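Local coordinates for protein acetyltransferase, GNAT family (Bacillus anthracis str. Sterne, PDB 3FBU) that probably transfers an acetyl group from acetyl-coenzyme A to an acceptor that is not known, at residues A[22-34]-A[85-97]. Residues are numbered along the deposited sequence; the frame is centred on the assembly and turned at random.
Sequences HEYTSDSDVMKYI and EIGWVFNPKYFNK. With COA (coenzyme A), chain C.
Val89 and Val30 meet methyl to methyl, joining strand 83-90 of the GNAT fold to the segment that follows helix 18-25, beside bound coenzyme A. One residue before Val89, Trp88 uses its backbone O to accept a hydrogen bond from N4P of the pantetheine arm, 2.9 Å away. Val89 faces the other segment. Its CG1 is anti to the backbone N (chi1 -176°), which places this methyl against Val30 CG1 at 3.5 Å and Tyr24 CD1 at 3.6 Å. CG2 of Val89 makes a looser contact with Ile34 CD1. Phe90 points away from the 22-34 segment, its side chain packs on Tyr99 and Ala100 of helix 99-114, and its backbone N donates to O9P of the cofactor. The two backbone bonds lay the pantetheine along the strand, as is usual in GNAT enzymes. The backbone from Phe90 C to Asn91 N runs over one face of the Tyr24 ring, and the hydroxyl of that ring is hydrogen-bonded to His72 of strand 68-79. Asn91 sets its CB against Tyr24 CD2. Its ND2 lies near the Glu23 carboxylate, with the amide and carboxylate planes 83° apart, but the angles are too poor for a hydrogen bond. At the other end of the amide, Asn91 OD1 accepts from Lys93 N at 2.9 Å, closing an Asx turn as the chain leaves the strand. Pro92 puts CG and CD against Val30 CG2, and the CG to CG2 distance of 3.4 Å is tight for two carbons. Farther on, Phe95 is sandwiched: Pro92 CA lies over the centre of one ring face, and the cofactor is on the opposite face. Asn96 adds a third backbone hydrogen bond from this segment to coenzyme A. Its N points almost straight at the pyrophosphate oxygen O5A, with an N-H...O angle of 171° and a length of 2.7 Å.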
ATOM      1  N   HIS A  22      17.008  -4.059 -14.110  1.00 20.08           N
ATOM      2  CA  HIS A  22      16.396  -3.015 -14.918  1.00 20.35           C
ATOM      3  C   HIS A  22      14.856  -3.077 -14.933  1.00 20.73           C
ATOM      4  O   HIS A  22      14.158  -2.058 -15.043  1.00 21.16           O
ATOM      5  CB  HIS A  22      16.987  -3.007 -16.322  1.00 20.82           C
ATOM      6  CG  HIS A  22      16.638  -1.781 -17.090  1.00 20.86           C
ATOM      7  ND1 HIS A  22      17.154  -0.546 -16.769  1.00 20.67           N
ATOM      8  CD2 HIS A  22      15.793  -1.585 -18.132  1.00 21.53           C
ATOM      9  CE1 HIS A  22      16.650   0.357 -17.591  1.00 22.24           C
ATOM     10  NE2 HIS A  22      15.825  -0.245 -18.431  1.00 21.23           N
ATOM     11  N   GLU A  23      14.310  -4.267 -14.769  1.00 22.07           N
ATOM     12  CA  GLU A  23      12.869  -4.446 -14.747  1.00 22.17           C
ATOM     13  C   GLU A  23      12.208  -3.527 -13.700  1.00 21.35           C
ATOM     14  O   GLU A  23      11.089  -3.042 -13.896  1.00 21.61           O
ATOM     15  CB  GLU A  23      12.556  -5.929 -14.486  1.00 22.38           C
ATOM     16  CG  GLU A  23      11.084  -6.281 -14.506  1.00 25.56           C
ATOM     17  CD  GLU A  23      10.853  -7.780 -14.287  1.00 26.58           C
ATOM     18  OE1 GLU A  23      11.856  -8.510 -14.085  1.00 33.59           O
ATOM     19  OE2 GLU A  23       9.684  -8.216 -14.329  1.00 31.80           O
ATOM     20  N   TYR A  24      12.898  -3.282 -12.584  1.00 20.62           N
ATOM     21  CA  TYR A  24      12.368  -2.390 -11.541  1.00 19.94           C
ATOM     22  C   TYR A  24      13.056  -1.021 -11.452  1.00 19.80           C
ATOM     23  O   TYR A  24      12.415  -0.053 -11.089  1.00 19.95           O
ATOM     24  CB  TYR A  24      12.311  -3.087 -10.172  1.00 19.15           C
ATOM     25  CG  TYR A  24      13.614  -3.604  -9.588  1.00 19.49           C
ATOM     26  CD1 TYR A  24      14.419  -2.787  -8.787  1.00 17.86           C
ATOM     27  CD2 TYR A  24      13.995  -4.944  -9.755  1.00 18.10           C
ATOM     28  CE1 TYR A  24      15.631  -3.267  -8.237  1.00 18.69           C
ATOM     29  CE2 TYR A  24      15.182  -5.440  -9.193  1.00 18.65           C
ATOM     30  CZ  TYR A  24      15.993  -4.613  -8.430  1.00 18.20           C
ATOM     31  OH  TYR A  24      17.160  -5.125  -7.881  1.00 18.48           O
ATOM     32  N   THR A  25      14.336  -0.921 -11.787  1.00 19.61           N
ATOM     33  CA  THR A  25      14.993   0.379 -11.745  1.00 20.22           C
ATOM     34  C   THR A  25      14.521   1.341 -12.858  1.00 21.04           C
ATOM     35  O   THR A  25      14.717   2.550 -12.757  1.00 20.03           O
ATOM     36  CB  THR A  25      16.526   0.283 -11.721  1.00 20.06           C
ATOM     37  OG1 THR A  25      16.988  -0.424 -12.873  1.00 18.80           O
ATOM     38  CG2 THR A  25      17.011  -0.379 -10.425  1.00 16.70           C
ATOM     39  N   SER A  26      13.890   0.795 -13.900  1.00 22.07           N
ATOM     40  CA  SER A  26      13.245   1.600 -14.943  1.00 23.03           C
ATOM     41  C   SER A  26      11.807   1.990 -14.600  1.00 24.95           C
ATOM     42  O   SER A  26      11.134   2.692 -15.380  1.00 26.02           O
ATOM     43  CB  SER A  26      13.274   0.814 -16.262  1.00 23.39           C
ATOM     44  OG  SER A  26      12.521  -0.382 -16.183  1.00 23.43           O
ATOM     45  N   ASP A  27      11.301   1.504 -13.474  1.00 25.56           N
ATOM     46  CA  ASP A  27       9.892   1.670 -13.108  1.00 26.14           C
ATOM     47  C   ASP A  27       9.765   2.918 -12.238  1.00 26.52           C
ATOM     48  O   ASP A  27      10.412   3.037 -11.186  1.00 25.53           O
ATOM     49  CB  ASP A  27       9.419   0.412 -12.377  1.00 26.53           C
ATOM     50  CG  ASP A  27       7.925   0.424 -12.035  1.00 27.27           C
ATOM     51  OD1 ASP A  27       7.362   1.507 -11.730  1.00 30.77           O
ATOM     52  OD2 ASP A  27       7.325  -0.674 -12.026  1.00 29.54           O
ATOM     53  N   SER A  28       8.941   3.862 -12.669  1.00 27.59           N
ATOM     54  CA  SER A  28       8.936   5.177 -12.018  1.00 28.11           C
ATOM     55  C   SER A  28       8.205   5.142 -10.687  1.00 27.92           C
ATOM     56  O   SER A  28       8.516   5.933  -9.804  1.00 28.87           O
ATOM     57  CB  SER A  28       8.427   6.291 -12.966  1.00 28.71           C
ATOM     58  OG  SER A  28       7.070   6.125 -13.303  1.00 31.20           O
ATOM     59  N   ASP A  29       7.279   4.206 -10.507  1.00 27.97           N
ATOM     60  CA  ASP A  29       6.678   4.000  -9.205  1.00 28.33           C
ATOM     61  C   ASP A  29       7.705   3.421  -8.235  1.00 27.53           C
ATOM     62  O   ASP A  29       7.785   3.868  -7.094  1.00 28.33           O
ATOM     63  CB  ASP A  29       5.460   3.087  -9.291  1.00 29.17           C
ATOM     64  CG  ASP A  29       4.272   3.768  -9.972  1.00 33.93           C
ATOM     65  OD1 ASP A  29       4.162   5.025  -9.871  1.00 38.24           O
ATOM     66  OD2 ASP A  29       3.455   3.048 -10.605  1.00 40.17           O
ATOM     67  N   VAL A  30       8.513   2.463  -8.696  1.00 26.22           N
ATOM     68  CA  VAL A  30       9.563   1.887  -7.845  1.00 25.71           C
ATOM     69  C   VAL A  30      10.574   2.935  -7.383  1.00 25.31           C
ATOM     70  O   VAL A  30      10.968   2.938  -6.225  1.00 25.29           O
ATOM     71  CB  VAL A  30      10.318   0.733  -8.549  1.00 24.84           C
ATOM     72  CG1 VAL A  30      11.547   0.287  -7.710  1.00 22.42           C
ATOM     73  CG2 VAL A  30       9.363  -0.420  -8.816  1.00 25.78           C
ATOM     74  N   MET A  31      10.987   3.819  -8.286  1.00 25.79           N
ATOM     75  CA  MET A  31      12.089   4.748  -8.032  1.00 26.29           C
ATOM     76  C   MET A  31      11.629   6.152  -7.578  1.00 26.77           C
ATOM     77  O   MET A  31      12.439   7.057  -7.476  1.00 25.99           O
ATOM     78  CB  MET A  31      12.994   4.823  -9.274  1.00 26.05           C
ATOM     79  CG  MET A  31      13.500   3.449  -9.742  1.00 25.51           C
ATOM     80  SD  MET A  31      14.687   2.653  -8.601  1.00 21.46           S
ATOM     81  CE  MET A  31      16.230   3.333  -9.161  1.00 22.92           C
ATOM     82  N   LYS A  32      10.349   6.288  -7.252  1.00 29.17           N
ATOM     83  CA  LYS A  32       9.754   7.538  -6.727  1.00 29.96           C
ATOM     84  C   LYS A  32      10.572   8.177  -5.595  1.00 30.88           C
ATOM     85  O   LYS A  32      10.818   9.387  -5.615  1.00 30.47           O
ATOM     86  CB  LYS A  32       8.322   7.234  -6.254  1.00 31.02           C
ATOM     87  CG  LYS A  32       7.708   8.205  -5.243  1.00 32.76           C
ATOM     88  CD  LYS A  32       6.885   9.275  -5.898  1.00 36.40           C
ATOM     89  CE  LYS A  32       6.164  10.135  -4.851  1.00 36.73           C
ATOM     90  NZ  LYS A  32       5.612  11.357  -5.494  1.00 38.11           N
ATOM     91  N   TYR A  33      10.999   7.380  -4.621  1.00 31.36           N
ATOM     92  CA  TYR A  33      11.748   7.907  -3.477  1.00 32.32           C
ATOM     93  C   TYR A  33      13.224   7.730  -3.576  1.00 33.66           C
ATOM     94  O   TYR A  33      13.931   7.999  -2.662  1.00 35.28           O
ATOM     95  CB  TYR A  33      11.260   7.307  -2.172  1.00 32.14           C
ATOM     96  CG  TYR A  33       9.850   7.591  -1.876  1.00 32.27           C
ATOM     97  CD1 TYR A  33       9.453   8.838  -1.453  1.00 32.43           C
ATOM     98  CD2 TYR A  33       8.892   6.628  -2.027  1.00 31.25           C
ATOM     99  CE1 TYR A  33       8.154   9.099  -1.184  1.00 32.48           C
ATOM    100  CE2 TYR A  33       7.610   6.886  -1.755  1.00 31.98           C
ATOM    101  CZ  TYR A  33       7.246   8.121  -1.352  1.00 32.22           C
ATOM    102  OH  TYR A  33       5.967   8.364  -1.095  1.00 34.96           O
ATOM    103  N   ILE A  34      13.693   7.237  -4.691  1.00 34.51           N
ATOM    104  CA  ILE A  34      15.090   7.028  -4.873  1.00 35.31           C
ATOM    105  C   ILE A  34      15.599   8.325  -5.489  1.00 36.24           C
ATOM    106  O   ILE A  34      15.015   8.833  -6.400  1.00 36.17           O
ATOM    107  CB  ILE A  34      15.388   5.898  -5.849  1.00 35.36           C
ATOM    108  CG1 ILE A  34      14.781   4.558  -5.440  1.00 36.29           C
ATOM    109  CG2 ILE A  34      16.826   5.748  -6.056  1.00 34.69           C
ATOM    110  CD1 ILE A  34      14.797   4.229  -4.075  1.00 37.37           C
ATOM    111  N   GLU A  85      24.494   1.527   6.981  1.00 16.42           N
ATOM    112  CA  GLU A  85      23.170   1.892   6.535  1.00 16.94           C
ATOM    113  C   GLU A  85      22.622   0.771   5.640  1.00 16.39           C
ATOM    114  O   GLU A  85      23.373   0.158   4.826  1.00 16.62           O
ATOM    115  CB  GLU A  85      23.219   3.209   5.763  1.00 17.05           C
ATOM    116  CG  GLU A  85      21.910   3.590   5.107  1.00 18.82           C
ATOM    117  CD  GLU A  85      21.917   4.935   4.393  1.00 22.53           C
ATOM    118  OE1 GLU A  85      23.008   5.558   4.220  1.00 26.35           O
ATOM    119  OE2 GLU A  85      20.804   5.357   4.005  1.00 29.81           O
ATOM    120  N   ILE A  86      21.333   0.491   5.801  1.00 14.47           N
ATOM    121  CA  ILE A  86      20.621  -0.559   5.050  1.00 14.17           C
ATOM    122  C   ILE A  86      19.427   0.069   4.315  1.00 14.70           C
ATOM    123  O   ILE A  86      18.823   1.042   4.779  1.00 13.06           O
ATOM    124  CB  ILE A  86      20.170  -1.737   5.993  1.00 15.13           C
ATOM    125  CG1 ILE A  86      19.705  -3.006   5.216  1.00 12.09           C
ATOM    126  CG2 ILE A  86      19.087  -1.253   6.984  1.00 12.29           C
ATOM    127  CD1 ILE A  86      19.554  -4.272   6.126  1.00 15.65           C
ATOM    128  N   GLY A  87      19.080  -0.556   3.188  1.00 14.72           N
ATOM    129  CA  GLY A  87      17.969  -0.182   2.359  1.00 15.68           C
ATOM    130  C   GLY A  87      17.625  -1.326   1.435  1.00 15.47           C
ATOM    131  O   GLY A  87      18.242  -2.400   1.503  1.00 14.56           O
ATOM    132  N   TRP A  88      16.689  -1.075   0.524  1.00 16.96           N
ATOM    133  CA  TRP A  88      16.083  -2.158  -0.252  1.00 16.68           C
ATOM    134  C   TRP A  88      15.327  -1.574  -1.422  1.00 16.89           C
ATOM    135  O   TRP A  88      14.673  -0.564  -1.268  1.00 17.43           O
ATOM    136  CB  TRP A  88      15.109  -2.949   0.642  1.00 17.19           C
ATOM    137  CG  TRP A  88      14.472  -2.121   1.712  1.00 18.36           C
ATOM    138  CD1 TRP A  88      13.467  -1.208   1.579  1.00 18.93           C
ATOM    139  CD2 TRP A  88      14.837  -2.111   3.087  1.00 18.29           C
ATOM    140  NE1 TRP A  88      13.173  -0.632   2.805  1.00 20.33           N
ATOM    141  CE2 TRP A  88      13.999  -1.173   3.748  1.00 19.72           C
ATOM    142  CE3 TRP A  88      15.795  -2.798   3.831  1.00 18.98           C
ATOM    143  CZ2 TRP A  88      14.116  -0.901   5.098  1.00 18.47           C
ATOM    144  CZ3 TRP A  88      15.900  -2.531   5.164  1.00 18.39           C
ATOM    145  CH2 TRP A  88      15.064  -1.608   5.793  1.00 17.74           C
ATOM    146  N   VAL A  89      15.407  -2.231  -2.583  1.00 17.15           N
ATOM    147  CA  VAL A  89      14.612  -1.882  -3.757  1.00 16.68           C
ATOM    148  C   VAL A  89      14.220  -3.209  -4.424  1.00 17.70           C
ATOM    149  O   VAL A  89      15.097  -4.024  -4.744  1.00 16.70           O
ATOM    150  CB  VAL A  89      15.399  -1.025  -4.775  1.00 16.17           C
ATOM    151  CG1 VAL A  89      14.481  -0.597  -5.948  1.00 18.68           C
ATOM    152  CG2 VAL A  89      16.116   0.223  -4.066  1.00 16.46           C
ATOM    153  N   PHE A  90      12.913  -3.407  -4.600  1.00 17.16           N
ATOM    154  CA  PHE A  90      12.376  -4.691  -5.043  1.00 18.26           C
ATOM    155  C   PHE A  90      11.472  -4.502  -6.250  1.00 18.25           C
ATOM    156  O   PHE A  90      11.011  -3.395  -6.547  1.00 19.31           O
ATOM    157  CB  PHE A  90      11.630  -5.406  -3.899  1.00 18.57           C
ATOM    158  CG  PHE A  90      12.538  -6.172  -2.989  1.00 19.50           C
ATOM    159  CD1 PHE A  90      13.412  -5.506  -2.150  1.00 19.31           C
ATOM    160  CD2 PHE A  90      12.532  -7.536  -2.971  1.00 18.80           C
ATOM    161  CE1 PHE A  90      14.260  -6.193  -1.351  1.00 19.01           C
ATOM    162  CE2 PHE A  90      13.369  -8.224  -2.157  1.00 18.04           C
ATOM    163  CZ  PHE A  90      14.237  -7.556  -1.338  1.00 19.68           C
ATOM    164  N   ASN A  91      11.300  -5.598  -6.969  1.00 19.52           N
ATOM    165  CA  ASN A  91      10.449  -5.698  -8.131  1.00 19.81           C
ATOM    166  C   ASN A  91       9.006  -5.805  -7.662  1.00 19.36           C
ATOM    167  O   ASN A  91       8.682  -6.722  -6.888  1.00 18.15           O
ATOM    168  CB  ASN A  91      10.851  -6.947  -8.936  1.00 20.39           C
ATOM    169  CG  ASN A  91      10.108  -7.081 -10.255  1.00 20.39           C
ATOM    170  OD1 ASN A  91       8.917  -6.783 -10.359  1.00 21.54           O
ATOM    171  ND2 ASN A  91      10.820  -7.551 -11.281  1.00 20.23           N
ATOM    172  N   PRO A  92       8.147  -4.894  -8.125  1.00 20.66           N
ATOM    173  CA  PRO A  92       6.729  -4.868  -7.719  1.00 21.98           C
ATOM    174  C   PRO A  92       5.981  -6.178  -7.967  1.00 22.79           C
ATOM    175  O   PRO A  92       5.002  -6.445  -7.280  1.00 23.38           O
ATOM    176  CB  PRO A  92       6.108  -3.767  -8.569  1.00 22.40           C
ATOM    177  CG  PRO A  92       7.192  -3.052  -9.244  1.00 23.42           C
ATOM    178  CD  PRO A  92       8.491  -3.807  -9.063  1.00 21.63           C
ATOM    179  N   LYS A  93       6.429  -6.989  -8.926  1.00 23.76           N
ATOM    180  CA  LYS A  93       5.815  -8.320  -9.097  1.00 24.85           C
ATOM    181  C   LYS A  93       5.889  -9.143  -7.833  1.00 24.87           C
ATOM    182  O   LYS A  93       5.101 -10.083  -7.656  1.00 25.45           O
ATOM    183  CB  LYS A  93       6.474  -9.117 -10.203  1.00 25.64           C
ATOM    184  CG  LYS A  93       6.259  -8.545 -11.552  1.00 27.42           C
ATOM    185  CD  LYS A  93       7.113  -9.281 -12.556  1.00 28.24           C
ATOM    186  CE  LYS A  93       7.046  -8.628 -13.919  1.00 32.76           C
ATOM    187  NZ  LYS A  93       5.649  -8.538 -14.434  1.00 35.54           N
ATOM    188  N   TYR A  94       6.845  -8.831  -6.963  1.00 24.18           N
ATOM    189  CA  TYR A  94       7.086  -9.661  -5.786  1.00 25.04           C
ATOM    190  C   TYR A  94       6.828  -8.961  -4.448  1.00 24.84           C
ATOM    191  O   TYR A  94       7.192  -9.475  -3.402  1.00 25.46           O
ATOM    192  CB  TYR A  94       8.514 -10.223  -5.855  1.00 25.88           C
ATOM    193  CG  TYR A  94       8.725 -11.004  -7.131  1.00 27.05           C
ATOM    194  CD1 TYR A  94       8.350 -12.344  -7.215  1.00 28.13           C
ATOM    195  CD2 TYR A  94       9.244 -10.393  -8.267  1.00 28.27           C
ATOM    196  CE1 TYR A  94       8.516 -13.060  -8.388  1.00 28.81           C
ATOM    197  CE2 TYR A  94       9.400 -11.109  -9.458  1.00 30.27           C
ATOM    198  CZ  TYR A  94       9.034 -12.437  -9.502  1.00 28.96           C
ATOM    199  OH  TYR A  94       9.191 -13.158 -10.661  1.00 31.01           O
ATOM    200  N   PHE A  95       6.159  -7.817  -4.487  1.00 25.47           N
ATOM    201  CA  PHE A  95       5.816  -7.080  -3.272  1.00 25.62           C
ATOM    202  C   PHE A  95       4.840  -7.836  -2.366  1.00 26.06           C
ATOM    203  O   PHE A  95       4.051  -8.696  -2.819  1.00 26.37           O
ATOM    204  CB  PHE A  95       5.152  -5.730  -3.612  1.00 25.55           C
ATOM    205  CG  PHE A  95       6.085  -4.674  -4.142  1.00 25.61           C
ATOM    206  CD1 PHE A  95       7.462  -4.855  -4.185  1.00 23.81           C
ATOM    207  CD2 PHE A  95       5.568  -3.456  -4.567  1.00 24.75           C
ATOM    208  CE1 PHE A  95       8.289  -3.844  -4.659  1.00 24.96           C
ATOM    209  CE2 PHE A  95       6.401  -2.446  -5.043  1.00 25.88           C
ATOM    210  CZ  PHE A  95       7.775  -2.656  -5.093  1.00 25.36           C
ATOM    211  N   ASN A  96       4.897  -7.483  -1.086  1.00 25.92           N
ATOM    212  CA  ASN A  96       3.919  -7.896  -0.105  1.00 26.35           C
ATOM    213  C   ASN A  96       3.866  -9.399   0.099  1.00 26.65           C
ATOM    214  O   ASN A  96       2.818  -9.956   0.432  1.00 26.90           O
ATOM    215  CB  ASN A  96       2.545  -7.326  -0.487  1.00 26.33           C
ATOM    216  CG  ASN A  96       2.559  -5.816  -0.552  1.00 27.34           C
ATOM    217  OD1 ASN A  96       3.068  -5.165   0.354  1.00 32.91           O
ATOM    218  ND2 ASN A  96       2.035  -5.255  -1.621  1.00 27.30           N
ATOM    219  N   LYS A  97       5.014 -10.046  -0.107  1.00 26.36           N
ATOM    220  CA  LYS A  97       5.208 -11.444   0.244  1.00 26.44           C
ATOM    221  C   LYS A  97       6.245 -11.611   1.359  1.00 25.62           C
ATOM    222  O   LYS A  97       6.531 -12.721   1.782  1.00 26.08           O
ATOM    223  CB  LYS A  97       5.611 -12.240  -0.986  1.00 27.35           C
ATOM    224  CG  LYS A  97       4.620 -12.129  -2.155  1.00 28.20           C
ATOM    225  CD  LYS A  97       5.289 -12.600  -3.467  1.00 29.58           C
ATOM    226  CE  LYS A  97       4.376 -12.377  -4.694  1.00 32.30           C
ATOM    227  NZ  LYS A  97       3.054 -13.085  -4.504  1.00 34.29           N
TER
HETATM  228  N1A COA C 169       0.196   0.946   3.217  1.00 25.68           N
HETATM  229  C2A COA C 169       0.459   0.346   4.421  1.00 26.78           C
HETATM  230  N3A COA C 169       1.240  -0.778   4.475  1.00 25.78           N
HETATM  231  C4A COA C 169       1.754  -1.280   3.321  1.00 27.28           C
HETATM  232  C5A COA C 169       1.503  -0.687   2.094  1.00 27.00           C
HETATM  233  C6A COA C 169       0.720   0.464   2.043  1.00 24.47           C
HETATM  234  N6A COA C 169       0.477   1.084   0.887  1.00 27.45           N
HETATM  235  N7A COA C 169       2.136  -1.403   1.155  1.00 25.62           N
HETATM  236  C8A COA C 169       2.771  -2.438   1.741  1.00 26.50           C
HETATM  237  N9A COA C 169       2.533  -2.374   3.091  1.00 26.49           N
HETATM  238  C1B COA C 169       3.119  -3.181   4.169  1.00 28.06           C
HETATM  239  C2B COA C 169       2.868  -4.682   4.006  1.00 29.37           C
HETATM  240  O2B COA C 169       1.589  -5.068   4.493  1.00 32.75           O
HETATM  241  C3B COA C 169       4.020  -5.220   4.827  1.00 29.16           C
HETATM  242  O3B COA C 169       3.697  -5.208   6.209  1.00 31.07           O
HETATM  243  P3B COA C 169       3.044  -6.468   6.990  1.00 34.18           P
HETATM  244  O7A COA C 169       3.129  -6.271   8.469  1.00 36.31           O
HETATM  245  O8A COA C 169       1.620  -6.599   6.518  1.00 36.44           O
HETATM  246  O9A COA C 169       3.855  -7.681   6.590  1.00 33.95           O
HETATM  247  C4B COA C 169       5.154  -4.219   4.559  1.00 26.34           C
HETATM  248  O4B COA C 169       4.531  -3.018   4.194  1.00 25.69           O
HETATM  249  C5B COA C 169       6.078  -4.653   3.428  1.00 26.05           C
HETATM  250  O5B COA C 169       6.814  -5.768   3.893  1.00 24.96           O
HETATM  251  P1A COA C 169       7.518  -6.769   2.863  1.00 22.73           P
HETATM  252  O1A COA C 169       6.459  -7.655   2.228  1.00 22.85           O
HETATM  253  O2A COA C 169       8.579  -7.525   3.561  1.00 21.05           O
HETATM  254  O3A COA C 169       8.178  -5.743   1.818  1.00 21.40           O
HETATM  255  P2A COA C 169       8.244  -5.913   0.214  1.00 21.94           P
HETATM  256  O4A COA C 169       8.884  -7.241  -0.113  1.00 19.59           O
HETATM  257  O5A COA C 169       6.843  -5.685  -0.364  1.00 23.59           O
HETATM  258  O6A COA C 169       9.212  -4.676  -0.166  1.00 21.48           O
HETATM  259  CBP COA C 169       9.869  -2.390  -0.377  1.00 19.16           C
HETATM  260  CCP COA C 169       9.135  -3.417   0.485  1.00 22.46           C
HETATM  261  CDP COA C 169      11.273  -2.977  -0.614  1.00 18.10           C
HETATM  262  CEP COA C 169       9.869  -1.115   0.467  1.00 18.65           C
HETATM  263  CAP COA C 169       9.109  -2.183  -1.714  1.00 21.57           C
HETATM  264  OAP COA C 169       7.843  -1.576  -1.502  1.00 21.96           O
HETATM  265  C9P COA C 169       9.841  -1.295  -2.674  1.00 20.89           C
HETATM  266  O9P COA C 169      10.887  -1.797  -3.410  1.00 20.03           O
HETATM  267  N8P COA C 169       9.539   0.006  -2.746  1.00 23.74           N
HETATM  268  C7P COA C 169      10.106   0.861  -3.787  1.00 23.46           C
HETATM  269  C6P COA C 169      11.555   1.237  -3.530  1.00 22.46           C
HETATM  270  C5P COA C 169      11.711   2.021  -2.228  1.00 25.26           C
HETATM  271  O5P COA C 169      11.032   3.040  -1.967  1.00 25.18           O
HETATM  272  N4P COA C 169      12.644   1.569  -1.415  1.00 26.29           N
HETATM  273  C3P COA C 169      12.830   2.130  -0.071  1.00 28.15           C
HETATM  274  C2P COA C 169      13.642   3.406  -0.032  1.00 30.02           C
HETATM  275  S1P COA C 169      13.978   3.900   1.686  1.00 36.30           S